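Local coordinates for CalG4 (Micromonospora echinospora, PDB 3IA7), which is a GT-B-fold protein related to the erythromycin biosynthesis protein CIII, with two Rossmann-like parts that each hold a parallel beta sheet, at residues A[243-248]-A[324-329]; A[317-322]-A[361-366]. All blocks are in the same frame, centred on the assembly; numbering follows the deposited sequence.

How the interactions relate
Interactions 1 and 2 both belong to the Rossmann-like half of the chain built on the six-stranded parallel sheet. Interaction 2 contains strand 320-322, and interaction 1 uses the loop just after it. Interaction 2 packs helix 353-365 against this strand and the residues leading into it. In interaction 1 the loop meets the start of helix 246-256. The centres of the two contacts are about 20 Å apart. Segments 317-322 and 324-329 adjoin in sequence, but the contacts do not otherwise touch. One is an aromatic cluster and the other aliphatic core packing. The residues that bind the calcium ions, Leu-42 with Glu-46 and Gln-225 with His-297, are in neither contact.

Interaction 1. Residues A[243-248]-A[324-329]; sequences NEHPEF and PHFATE
Phe-326 meets two rings at once, those of His-245 and Phe-248. It has the largest buried area in the contact. Its CD1-CE1 side points to the face of His-245. Phe-326 CD1 is 3.6 Å from His-245 CE1 and stands over the centre of the imidazole. Phe-326 CE1 is likewise 3.6 Å from His-245 CG. The two ring centroids are 4.6 Å apart, in an edge-to-face pair. The planes meet at 60°, so the pair is tilted from a square T.

The far end of the Phe-326 ring turns to Phe-248. Phe-326 CE2 lies 3.8 Å from Phe-248 CD1, toward the rim of the face. This is a second edge-to-face pair, with centroids 5.0 Å apart. No hydrogen bond crosses the contact, so shape and aromatic packing do the work.

His-245 and Phe-248 reach the same ring from different places on the backbone. His-245 is the N-cap residue of helix 246-256, and Phe-248 sits in its first turn. Phe-248 has CG anti to its backbone N (chi1 175°), which carries the ring toward the loop. The carboxylate of Glu-247 lies at the edge of the imidazole, with OE2 in the ring plane, 3.4 Å from His-245 CD2. Within its own loop, His-325 NE2 lies over one face of Phe-326, toward its rim.

Phe-248 also touches Leu-238, and Gln-241 makes a weak hydrogen bond to Phe-326 O. The cluster therefore ties together the loops that follow strands 233-237 and 320-322. These loops leave the C-terminal ends of parallel strands, the edge where Rossmann-like folds usually place their sites. The three rings form an aromatic cluster there.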
# COMPACT_ATOMS: atom_id res chain seq x y z
N ASN A 243 10.39 11.50 -19.42
CA ASN A 243 11.07 12.73 -19.81
C ASN A 243 11.82 13.40 -18.65
O ASN A 243 11.38 13.37 -17.50
CB ASN A 243 10.09 13.71 -20.48
CG ASN A 243 9.37 13.10 -21.69
OD1 ASN A 243 9.78 13.27 -22.84
ND2 ASN A 243 8.28 12.37 -21.42
N GLU A 244 12.97 13.98 -18.98
CA GLU A 244 13.83 14.65 -18.03
C GLU A 244 13.33 16.09 -17.88
O GLU A 244 13.45 16.89 -18.81
CB GLU A 244 15.29 14.65 -18.54
CG GLU A 244 15.91 13.28 -18.96
CD GLU A 244 15.78 12.97 -20.47
OE1 GLU A 244 14.76 13.37 -21.09
OE2 GLU A 244 16.69 12.32 -21.04
N HIS A 245 12.75 16.43 -16.72
CA HIS A 245 12.42 17.83 -16.42
C HIS A 245 13.26 18.38 -15.26
O HIS A 245 12.71 18.80 -14.24
CB HIS A 245 10.90 18.04 -16.19
CG HIS A 245 10.07 17.84 -17.42
ND1 HIS A 245 9.19 16.79 -17.56
CD2 HIS A 245 10.02 18.53 -18.59
CE1 HIS A 245 8.62 16.85 -18.76
NE2 HIS A 245 9.11 17.90 -19.40
N PRO A 246 14.61 18.37 -15.41
CA PRO A 246 15.46 18.77 -14.30
C PRO A 246 15.30 20.26 -13.94
O PRO A 246 15.38 20.62 -12.76
CB PRO A 246 16.87 18.50 -14.83
CG PRO A 246 16.75 18.53 -16.32
CD PRO A 246 15.40 17.99 -16.60
N GLU A 247 15.05 21.09 -14.96
CA GLU A 247 14.87 22.54 -14.81
C GLU A 247 13.72 22.86 -13.85
O GLU A 247 13.85 23.73 -12.99
CB GLU A 247 14.60 23.17 -16.19
CG GLU A 247 13.39 22.56 -16.96
CD GLU A 247 13.71 21.25 -17.73
OE1 GLU A 247 14.91 20.94 -17.98
OE2 GLU A 247 12.74 20.53 -18.10
N PHE A 248 12.61 22.13 -13.99
CA PHE A 248 11.47 22.34 -13.12
C PHE A 248 11.86 22.05 -11.66
O PHE A 248 11.59 22.86 -10.76
CB PHE A 248 10.28 21.46 -13.55
CG PHE A 248 9.12 21.56 -12.62
CD1 PHE A 248 8.34 22.72 -12.59
CD2 PHE A 248 8.83 20.51 -11.73
CE1 PHE A 248 7.26 22.82 -11.70
CE2 PHE A 248 7.75 20.61 -10.83
CZ PHE A 248 6.96 21.79 -10.83
N PRO A 324 -0.43 20.58 -14.83
CA PRO A 324 -0.97 19.54 -15.72
C PRO A 324 -0.29 19.40 -17.08
O PRO A 324 -0.45 18.36 -17.73
CB PRO A 324 -2.42 19.96 -15.98
CG PRO A 324 -2.72 21.04 -15.04
CD PRO A 324 -1.43 21.65 -14.58
N HIS A 325 0.40 20.44 -17.54
CA HIS A 325 1.05 20.34 -18.85
C HIS A 325 2.16 19.26 -18.89
O HIS A 325 2.60 18.84 -19.97
CB HIS A 325 1.58 21.70 -19.29
CG HIS A 325 2.84 22.12 -18.59
ND1 HIS A 325 2.85 22.63 -17.31
CD2 HIS A 325 4.12 22.15 -19.02
CE1 HIS A 325 4.09 22.93 -16.97
NE2 HIS A 325 4.88 22.65 -17.98
N PHE A 326 2.58 18.79 -17.71
CA PHE A 326 3.62 17.76 -17.64
C PHE A 326 3.08 16.37 -17.97
O PHE A 326 3.84 15.52 -18.42
CB PHE A 326 4.36 17.78 -16.29
CG PHE A 326 5.33 18.93 -16.15
CD1 PHE A 326 6.40 19.08 -17.03
CD2 PHE A 326 5.16 19.88 -15.14
CE1 PHE A 326 7.29 20.14 -16.89
CE2 PHE A 326 6.04 20.94 -15.00
CZ PHE A 326 7.11 21.07 -15.87
N ALA A 327 1.78 16.16 -17.77
CA ALA A 327 1.14 14.89 -18.07
C ALA A 327 -0.10 15.14 -18.93
O ALA A 327 -1.06 15.73 -18.46
CB ALA A 327 0.76 14.16 -16.78
N THR A 328 -0.07 14.73 -20.20
CA THR A 328 -1.28 14.81 -21.05
C THR A 328 -2.50 14.09 -20.43
O THR A 328 -3.64 14.55 -20.56
CB THR A 328 -1.03 14.35 -22.50
OG1 THR A 328 -0.13 13.22 -22.51
CG2 THR A 328 -0.42 15.48 -23.32
N GLU A 329 -2.24 12.99 -19.73
CA GLU A 329 -3.29 12.23 -19.03
C GLU A 329 -3.96 13.00 -17.89
O GLU A 329 -5.04 12.62 -17.42
CB GLU A 329 -2.70 10.93 -18.48
CG GLU A 329 -2.04 10.06 -19.54
CD GLU A 329 -0.93 9.18 -18.98
OE1 GLU A 329 -0.59 9.32 -17.77
OE2 GLU A 329 -0.39 8.35 -19.76

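Interaction 2. Residues A[317-322]-A[361-366]; sequences GVPLVL and ERLAAD
Leu-363 projects from helix 353-365 onto Pro-319, Leu-320 and Val-321. This is helix-on-sheet packing in a Rossmann-like alpha/beta fold. Strand 320-322 lies between strands 298-303 and 343-345, and the helix covers one face of it.

The Leu-363 side chain points at the strand. Its CG is anti to the backbone N (chi1 172°), which carries the branch toward the strand. CD2 points on to it, while CD1 turns aside. The Leu-363 and Pro-319 side chains cross obliquely, and Leu-363 CD2 touches Pro-319 CB at 3.6 Å. The pyrrolidine CG is a little further off, 3.9 Å from Leu-363 CD2.

Val-321 lies alongside Leu-363, and the two side chains run past each other in opposite directions. The valine offers its CG2 methyl, 3.7 Å from both CD2 and CB of Leu-363. With CG1 anti to the backbone N (chi1 180°), CG2 is left beside that N and meets Leu-363. Pro-319 and Val-321 thus hold the CD2 methyl between them, two residues apart on the chain.

Leu-320 behaves differently. Its side chain leaves in the other direction and packs on Val-310, Ala-313 and Phe-314 of helix 307-315. Strand 320-322 is therefore covered by helices on both faces.

Helix 367-381 adds to the packing, because Val-369 touches both Pro-319 and Leu-363. Asp-366 caps the start of that helix, with OD1 bonded to Val-369 N.

Leu-320 meets Leu-363 through its backbone. Its carbonyl O faces the fork of the Leu-363 side chain, 3.4 Å from CD2 and 3.6 Å from CD1.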
# COMPACT_ATOMS: atom_id res chain seq x y z
N GLY A 317 -5.66 14.58 3.11
CA GLY A 317 -6.17 15.97 3.32
C GLY A 317 -5.17 17.05 2.92
O GLY A 317 -5.19 18.12 3.51
N VAL A 318 -4.39 16.83 1.88
CA VAL A 318 -3.39 17.81 1.42
C VAL A 318 -3.88 18.50 0.16
O VAL A 318 -4.13 17.81 -0.85
CB VAL A 318 -2.06 17.13 1.05
CG1 VAL A 318 -0.99 18.13 0.52
CG2 VAL A 318 -1.53 16.39 2.29
N PRO A 319 -3.96 19.84 0.20
CA PRO A 319 -4.38 20.58 -1.00
C PRO A 319 -3.29 20.62 -2.09
O PRO A 319 -2.10 20.49 -1.79
CB PRO A 319 -4.70 22.00 -0.46
CG PRO A 319 -3.81 22.17 0.73
CD PRO A 319 -3.66 20.74 1.34
N LEU A 320 -3.69 20.80 -3.35
CA LEU A 320 -2.75 20.63 -4.48
C LEU A 320 -2.46 21.93 -5.23
O LEU A 320 -3.36 22.78 -5.40
CB LEU A 320 -3.32 19.62 -5.48
CG LEU A 320 -3.37 18.14 -5.07
CD1 LEU A 320 -3.81 18.01 -3.67
CD2 LEU A 320 -4.35 17.43 -5.97
N VAL A 321 -1.22 22.08 -5.69
CA VAL A 321 -0.95 23.00 -6.79
C VAL A 321 -0.60 22.09 -7.98
O VAL A 321 0.24 21.18 -7.86
CB VAL A 321 0.17 23.98 -6.49
CG1 VAL A 321 0.42 24.93 -7.69
CG2 VAL A 321 -0.18 24.80 -5.21
N LEU A 322 -1.31 22.29 -9.08
CA LEU A 322 -1.23 21.43 -10.26
C LEU A 322 -0.39 22.06 -11.36
O LEU A 322 -0.48 23.27 -11.62
CB LEU A 322 -2.63 21.10 -10.76
CG LEU A 322 -3.42 20.15 -9.82
CD1 LEU A 322 -4.56 19.51 -10.54
CD2 LEU A 322 -2.62 19.02 -9.18
N GLU A 361 2.34 29.12 -1.44
CA GLU A 361 2.04 29.72 -0.15
C GLU A 361 0.57 30.14 -0.08
O GLU A 361 -0.11 29.92 0.92
CB GLU A 361 3.01 30.85 0.16
CG GLU A 361 4.32 30.23 0.71
CD GLU A 361 5.43 31.22 0.99
OE1 GLU A 361 5.32 32.44 0.71
OE2 GLU A 361 6.45 30.74 1.52
N ARG A 362 0.09 30.72 -1.18
CA ARG A 362 -1.29 31.18 -1.26
C ARG A 362 -2.25 29.99 -1.09
O ARG A 362 -3.21 30.06 -0.33
CB ARG A 362 -1.51 31.84 -2.61
CG ARG A 362 -2.93 32.04 -2.97
CD ARG A 362 -3.04 32.79 -4.27
NE ARG A 362 -2.26 34.02 -4.24
CZ ARG A 362 -2.67 35.15 -3.66
NH1 ARG A 362 -3.85 35.20 -3.03
NH2 ARG A 362 -1.91 36.24 -3.70
N LEU A 363 -1.97 28.91 -1.80
CA LEU A 363 -2.82 27.70 -1.78
C LEU A 363 -2.82 27.09 -0.36
O LEU A 363 -3.89 26.78 0.21
CB LEU A 363 -2.34 26.66 -2.79
CG LEU A 363 -3.23 25.43 -2.44
CD1 LEU A 363 -4.48 25.44 -3.30
CD2 LEU A 363 -2.48 24.13 -2.38
N ALA A 364 -1.63 26.97 0.22
CA ALA A 364 -1.50 26.35 1.53
C ALA A 364 -2.17 27.18 2.60
O ALA A 364 -2.60 26.61 3.57
CB ALA A 364 -0.03 26.13 1.89
N ALA A 365 -2.27 28.52 2.42
CA ALA A 365 -2.94 29.37 3.41
C ALA A 365 -4.44 29.48 3.17
O ALA A 365 -5.10 30.06 3.98
CB ALA A 365 -2.31 30.80 3.45
N ASP A 366 -4.96 28.94 2.07
CA ASP A 366 -6.38 29.15 1.71
C ASP A 366 -7.27 28.22 2.55
O ASP A 366 -7.35 26.99 2.27
CB ASP A 366 -6.62 28.88 0.21
CG ASP A 366 -8.03 29.29 -0.25
OD1 ASP A 366 -9.08 29.09 0.45
OD2 ASP A 366 -8.09 29.80 -1.39